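Long-range contacts in uncharacterized protein (Azotobacter vinelandii, PDB 6RK0), which binds heme b and FAD and probably acts as a low-potential terminal oxidase associated with the iron-only nitrogenase: residues 49-54 with 80-85; 85-90 with 117-122. All coordinates share one frame; numbering follows the deposited sequence.

Contact 1 (49-54 with 80-85)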
loop_
_atom_site.group_PDB
_atom_site.type_symbol
_atom_site.label_atom_id
_atom_site.label_comp_id
_atom_site.label_asym_id
_atom_site.label_seq_id
_atom_site.Cartn_x
_atom_site.Cartn_y
_atom_site.Cartn_z
ATOM N N CYS A 49 13.304 4.902 0.847
ATOM C CA CYS A 49 14.467 5.621 1.372
ATOM C C CYS A 49 15.592 4.609 1.520
ATOM O O CYS A 49 15.395 3.549 2.117
ATOM C CB CYS A 49 14.101 6.279 2.707
ATOM S SG CYS A 49 15.403 7.391 3.329
ATOM N N MET A 50 16.780 4.957 1.007
ATOM C CA MET A 50 17.946 4.090 1.153
ATOM C C MET A 50 18.491 4.189 2.564
ATOM O O MET A 50 18.901 5.279 2.988
ATOM C CB MET A 50 19.018 4.533 0.148
ATOM C CG MET A 50 20.392 3.924 0.369
ATOM S SD MET A 50 20.410 2.162 0.125
ATOM C CE MET A 50 19.405 2.124 -1.278
ATOM N N MET A 51 18.461 3.079 3.298
ATOM C CA MET A 51 18.928 2.999 4.679
ATOM C C MET A 51 19.601 1.662 4.865
ATOM O O MET A 51 19.080 0.635 4.409
ATOM C CB MET A 51 17.763 3.126 5.669
ATOM C CG MET A 51 17.014 4.447 5.526
ATOM S SD MET A 51 15.674 4.672 6.705
ATOM C CE MET A 51 14.458 3.470 6.112
ATOM N N ASN A 52 20.773 1.660 5.487
ATOM C CA ASN A 52 21.464 0.410 5.749
ATOM C C ASN A 52 21.651 -0.418 4.481
ATOM O O ASN A 52 21.523 -1.641 4.515
ATOM C CB ASN A 52 20.774 -0.386 6.840
ATOM C CG ASN A 52 21.653 -1.454 7.440
ATOM O OD1 ASN A 52 22.882 -1.410 7.364
ATOM N ND2 ASN A 52 21.019 -2.417 8.082
ATOM N N GLY A 53 21.905 0.251 3.364
ATOM C CA GLY A 53 22.207 -0.408 2.117
ATOM C C GLY A 53 21.013 -0.950 1.360
ATOM O O GLY A 53 21.219 -1.622 0.342
ATOM N N VAL A 54 19.783 -0.662 1.794
ATOM C CA VAL A 54 18.572 -1.192 1.156
ATOM C C VAL A 54 17.616 -0.046 0.858
ATOM O O VAL A 54 17.416 0.827 1.703
ATOM C CB VAL A 54 17.891 -2.223 2.089
ATOM C CG1 VAL A 54 16.527 -2.678 1.587
ATOM C CG2 VAL A 54 18.805 -3.431 2.283
ATOM N N PHE A 80 13.846 9.727 9.434
ATOM C CA PHE A 80 13.924 11.174 9.556
ATOM C C PHE A 80 15.354 11.658 9.489
ATOM O O PHE A 80 15.622 12.729 8.945
ATOM C CB PHE A 80 13.166 11.597 10.815
ATOM C CG PHE A 80 11.719 11.208 10.728
ATOM C CD1 PHE A 80 10.857 11.939 9.921
ATOM C CD2 PHE A 80 11.270 10.023 11.322
ATOM C CE1 PHE A 80 9.562 11.506 9.730
ATOM C CE2 PHE A 80 9.999 9.588 11.110
ATOM C CZ PHE A 80 9.132 10.318 10.323
ATOM N N LYS A 81 16.305 10.864 9.958
ATOM C CA LYS A 81 17.712 11.192 9.727
ATOM C C LYS A 81 18.108 11.004 8.258
ATOM O O LYS A 81 18.777 11.848 7.655
ATOM C CB LYS A 81 18.585 10.337 10.637
ATOM C CG LYS A 81 20.040 10.641 10.444
ATOM C CD LYS A 81 20.930 9.858 11.398
ATOM C CE LYS A 81 22.402 10.188 11.140
ATOM N NZ LYS A 81 23.314 9.466 12.067
ATOM N N ALA A 82 17.677 9.923 7.652
ATOM C CA ALA A 82 18.124 9.601 6.308
ATOM C C ALA A 82 17.554 10.530 5.244
ATOM O O ALA A 82 18.212 10.794 4.233
ATOM C CB ALA A 82 17.809 8.150 5.997
ATOM N N LEU A 83 16.359 11.065 5.446
ATOM C CA LEU A 83 15.731 11.832 4.374
ATOM C C LEU A 83 16.413 13.176 4.151
ATOM O O LEU A 83 16.238 13.769 3.088
ATOM C CB LEU A 83 14.222 11.937 4.583
ATOM C CG LEU A 83 13.750 12.693 5.805
ATOM C CD1 LEU A 83 13.827 14.202 5.632
ATOM C CD2 LEU A 83 12.255 12.321 6.142
ATOM N N GLU A 84 17.220 13.648 5.093
ATOM C CA GLU A 84 17.787 14.973 4.895
ATOM C C GLU A 84 18.832 15.010 3.779
ATOM O O GLU A 84 19.137 16.084 3.252
ATOM C CB GLU A 84 18.330 15.514 6.219
ATOM C CG GLU A 84 17.208 15.836 7.202
ATOM C CD GLU A 84 17.664 16.722 8.335
ATOM O OE1 GLU A 84 18.419 16.220 9.195
ATOM O OE2 GLU A 84 17.276 17.914 8.358
ATOM N N HIS A 85 19.379 13.869 3.410
ATOM C CA HIS A 85 20.522 13.825 2.509
ATOM C C HIS A 85 20.293 12.996 1.245
ATOM O O HIS A 85 21.259 12.644 0.564
ATOM C CB HIS A 85 21.747 13.337 3.273
ATOM C CG HIS A 85 22.032 14.147 4.503
ATOM N ND1 HIS A 85 22.381 15.479 4.447
ATOM C CD2 HIS A 85 21.981 13.827 5.818
ATOM C CE1 HIS A 85 22.550 15.941 5.674
ATOM N NE2 HIS A 85 22.314 14.958 6.524
#

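Contact 2 (85-90 with 117-122)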
loop_
_atom_site.group_PDB
_atom_site.type_symbol
_atom_site.label_atom_id
_atom_site.label_comp_id
_atom_site.label_asym_id
_atom_site.label_seq_id
_atom_site.Cartn_x
_atom_site.Cartn_y
_atom_site.Cartn_z
ATOM N N HIS A 85 19.379 13.869 3.410
ATOM C CA HIS A 85 20.522 13.825 2.509
ATOM C C HIS A 85 20.293 12.996 1.245
ATOM O O HIS A 85 21.259 12.644 0.564
ATOM C CB HIS A 85 21.747 13.337 3.273
ATOM C CG HIS A 85 22.032 14.147 4.503
ATOM N ND1 HIS A 85 22.381 15.479 4.447
ATOM C CD2 HIS A 85 21.981 13.827 5.818
ATOM C CE1 HIS A 85 22.550 15.941 5.674
ATOM N NE2 HIS A 85 22.314 14.958 6.524
ATOM N N GLN A 86 19.043 12.710 0.891
ATOM C CA GLN A 86 18.768 11.965 -0.336
ATOM C C GLN A 86 17.380 12.315 -0.843
ATOM O O GLN A 86 16.472 12.588 -0.059
ATOM C CB GLN A 86 18.867 10.452 -0.114
ATOM C CG GLN A 86 17.789 9.920 0.804
ATOM C CD GLN A 86 17.938 8.430 1.008
ATOM O OE1 GLN A 86 17.450 7.621 0.187
ATOM N NE2 GLN A 86 18.672 8.031 2.037
ATOM N N ASP A 87 17.218 12.238 -2.156
ATOM C CA ASP A 87 15.906 12.331 -2.760
ATOM C C ASP A 87 15.173 11.001 -2.549
ATOM O O ASP A 87 15.742 9.924 -2.747
ATOM C CB ASP A 87 16.000 12.611 -4.262
ATOM C CG ASP A 87 16.405 14.036 -4.611
ATOM O OD1 ASP A 87 16.771 14.824 -3.703
ATOM O OD2 ASP A 87 16.379 14.375 -5.820
ATOM N N ILE A 88 13.914 11.098 -2.143
ATOM C CA ILE A 88 13.060 9.947 -1.858
ATOM C C ILE A 88 11.924 9.846 -2.864
ATOM O O ILE A 88 11.686 10.731 -3.692
ATOM C CB ILE A 88 12.545 9.980 -0.412
ATOM C CG1 ILE A 88 11.672 11.217 -0.168
ATOM C CG2 ILE A 88 13.698 9.832 0.578
ATOM C CD1 ILE A 88 10.871 11.184 1.116
ATOM N N CYS A 89 11.193 8.735 -2.747
ATOM C CA CYS A 89 9.943 8.526 -3.473
ATOM C C CYS A 89 8.872 8.261 -2.429
ATOM O O CYS A 89 9.022 7.360 -1.613
ATOM C CB CYS A 89 10.069 7.320 -4.389
ATOM S SG CYS A 89 8.558 6.872 -5.312
ATOM N N LEU A 90 7.768 8.990 -2.499
ATOM C CA LEU A 90 6.594 8.738 -1.656
ATOM C C LEU A 90 5.481 8.292 -2.606
ATOM O O LEU A 90 5.063 9.055 -3.492
ATOM C CB LEU A 90 6.243 9.987 -0.853
ATOM C CG LEU A 90 5.118 9.829 0.168
ATOM C CD1 LEU A 90 5.263 10.869 1.275
ATOM C CD2 LEU A 90 3.738 9.939 -0.499
ATOM N N LEU A 117 8.336 12.787 -5.862
ATOM C CA LEU A 117 9.783 12.659 -5.776
ATOM C C LEU A 117 10.400 13.938 -5.226
ATOM O O LEU A 117 9.893 15.044 -5.461
ATOM C CB LEU A 117 10.388 12.430 -7.164
ATOM C CG LEU A 117 9.917 11.171 -7.877
ATOM C CD1 LEU A 117 10.766 10.912 -9.065
ATOM C CD2 LEU A 117 9.754 9.917 -6.970
ATOM N N GLY A 118 11.526 13.777 -4.555
ATOM C CA GLY A 118 12.352 14.932 -4.241
ATOM C C GLY A 118 12.916 14.888 -2.847
ATOM O O GLY A 118 13.015 13.848 -2.202
ATOM N N ARG A 119 13.330 16.064 -2.387
ATOM C CA ARG A 119 14.038 16.190 -1.125
ATOM C C ARG A 119 13.042 16.647 -0.064
ATOM O O ARG A 119 12.542 17.781 -0.109
ATOM C CB ARG A 119 15.194 17.178 -1.262
ATOM C CG ARG A 119 16.126 17.231 -0.071
ATOM C CD ARG A 119 16.887 15.949 0.154
ATOM N NE ARG A 119 17.642 15.509 -1.011
ATOM C CZ ARG A 119 18.962 15.626 -1.140
ATOM N NH1 ARG A 119 19.699 16.198 -0.183
ATOM N NH2 ARG A 119 19.539 15.141 -2.247
ATOM N N ALA A 120 12.762 15.768 0.893
ATOM C CA ALA A 120 11.906 16.105 2.004
ATOM C C ALA A 120 12.667 16.982 2.994
ATOM O O ALA A 120 13.899 17.059 2.986
ATOM C CB ALA A 120 11.422 14.820 2.671
ATOM N N GLU A 121 11.901 17.633 3.863
ATOM C CA GLU A 121 12.410 18.574 4.842
ATOM C C GLU A 121 11.817 18.279 6.204
ATOM O O GLU A 121 10.621 18.002 6.307
ATOM C CB GLU A 121 11.982 20.029 4.462
ATOM C CG GLU A 121 12.408 20.426 3.040
ATOM C CD GLU A 121 11.835 21.756 2.562
ATOM O OE1 GLU A 121 11.285 22.547 3.379
ATOM O OE2 GLU A 121 11.942 22.015 1.332
ATOM N N LEU A 122 12.636 18.353 7.247
ATOM C CA LEU A 122 12.118 18.180 8.604
ATOM C C LEU A 122 11.639 19.511 9.164
ATOM O O LEU A 122 12.214 20.560 8.894
ATOM C CB LEU A 122 13.183 17.696 9.570
ATOM C CG LEU A 122 13.718 16.312 9.305
ATOM C CD1 LEU A 122 14.758 15.975 10.366
ATOM C CD2 LEU A 122 12.623 15.225 9.207
HETATM O O HOH W 1 14.228 13.423 1.282
#

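Contact 1 (49-54 with 80-85)
The methyl group of Ala82 rests on two sulfur-bearing side chains that lie side by side on the strand, Cys49 and Met51, and no hydrogen bond links the two segments. The CB of Met51 leaves the strand neither straight at the helix nor away from it, and with CG anti to the carbonyl carbon (chi1 -60°) the chain swings alongside Ala82, so that Met51 CG lies 3.8 Å from Ala82 CB. The next atom, Met51 SD, is still close to the same methyl at 4.1 Å; then the chain bends at chi3 and CE turns off. A flexible, unbranched thioether suits this place, since the buried side chain must also fit against Arg78 and comes within about 4 Å of the bound FAD.

Strand 44-51 ends here in a beta hairpin, closed by a type I' turn from Met51 to Val54 with backbone bonds in both directions between those two residues. Asn52 and Gly53 at its corners both adopt positive phi, which glycine and asparagine tolerate well.

Next to it, Cys49 has a short side chain whose CB already points at helix 78-82. Its SG touches Ala82 CB at 3.7 Å and lies 4.3 Å from Leu83 N, a packing distance. A residue as small as alanine lets helix 78-82 come close to the strand: the CA atoms of Met51 and Ala82 are 6.8 Å apart.

Contact 2 (85-90 with 117-122)
Ile88 and Gly118 form an antiparallel hydrogen-bonded pair, with Ile88 N to Gly118 O at 2.9 Å and Gly118 N to Ile88 O at 3.2 Å, while Cys89 and Leu117 make the adjoining non-hydrogen-bonded pair. Both pairs belong to the antiparallel beta hairpin of strands 88-100 and 108-118, in the sheet of the pyridoxamine 5'-phosphate oxidase-like region. The backbone angles of Gly118 suit glycine, because a side chain there would collide with the preceding carbonyl oxygen. Past Asp87 and Arg119 the two backbones separate, and a water bridges them, donating to Gln86 O and accepting from Ala120 N.

Arg119 folds back over the segment 85-87. Bends at chi2 and chi3 lay one guanidinium face over the backbone of His85 and Gln86, Gln86 N standing 3.5 Å above its centre. Its edge grips a single oxygen: Arg119 NE meets Asp87 OD1 at 2.9 Å nearly along the C-O axis, whereas Arg119 NH2 reaches OD1 from above the carboxylate plane, at 3.1 Å and a more bent angle of 137°. The two planes stand 71° apart. Asp87 OD2 salt-bridges Arg18, an FAD-binding residue, and the two arginines probably keep the carboxylate ionised.

On one face of the sheet Cys89 SG packs on Leu117 CD2 at 3.7 Å; on the other, Ile88 CD1 reaches Ala120 CB, small enough to sit beside it. Pro55 and Phe56 of the second subunit meet Cys89 and Leu117 respectively, while Ile88 packs against Val47 of strand 44-51 and, with Ala120, against Trp71 of strand 68-74.

Overall arrangement
Contact 1 is completed first along the chain, and contact 2 begins where it stops, at His85, between helix 78-82 and strand 88-100. Their centres lie about 9 Å apart. Both belong to the antiparallel sheet of the pyridoxamine 5'-phosphate oxidase-like region: strand 44-51 pairs with strand 88-100, which in turn pairs with strand 108-118. Gln86 of contact 2 joins them directly, its OE1 accepting a probable hydrogen bond from Met50 N at 2.9 Å. Each contact also touches the second subunit and has a side chain near a bound FAD, Met51 beside Arg78 and Leu117 beside Arg18, so the sheet here lies close to both flavin pockets and the dimer interface.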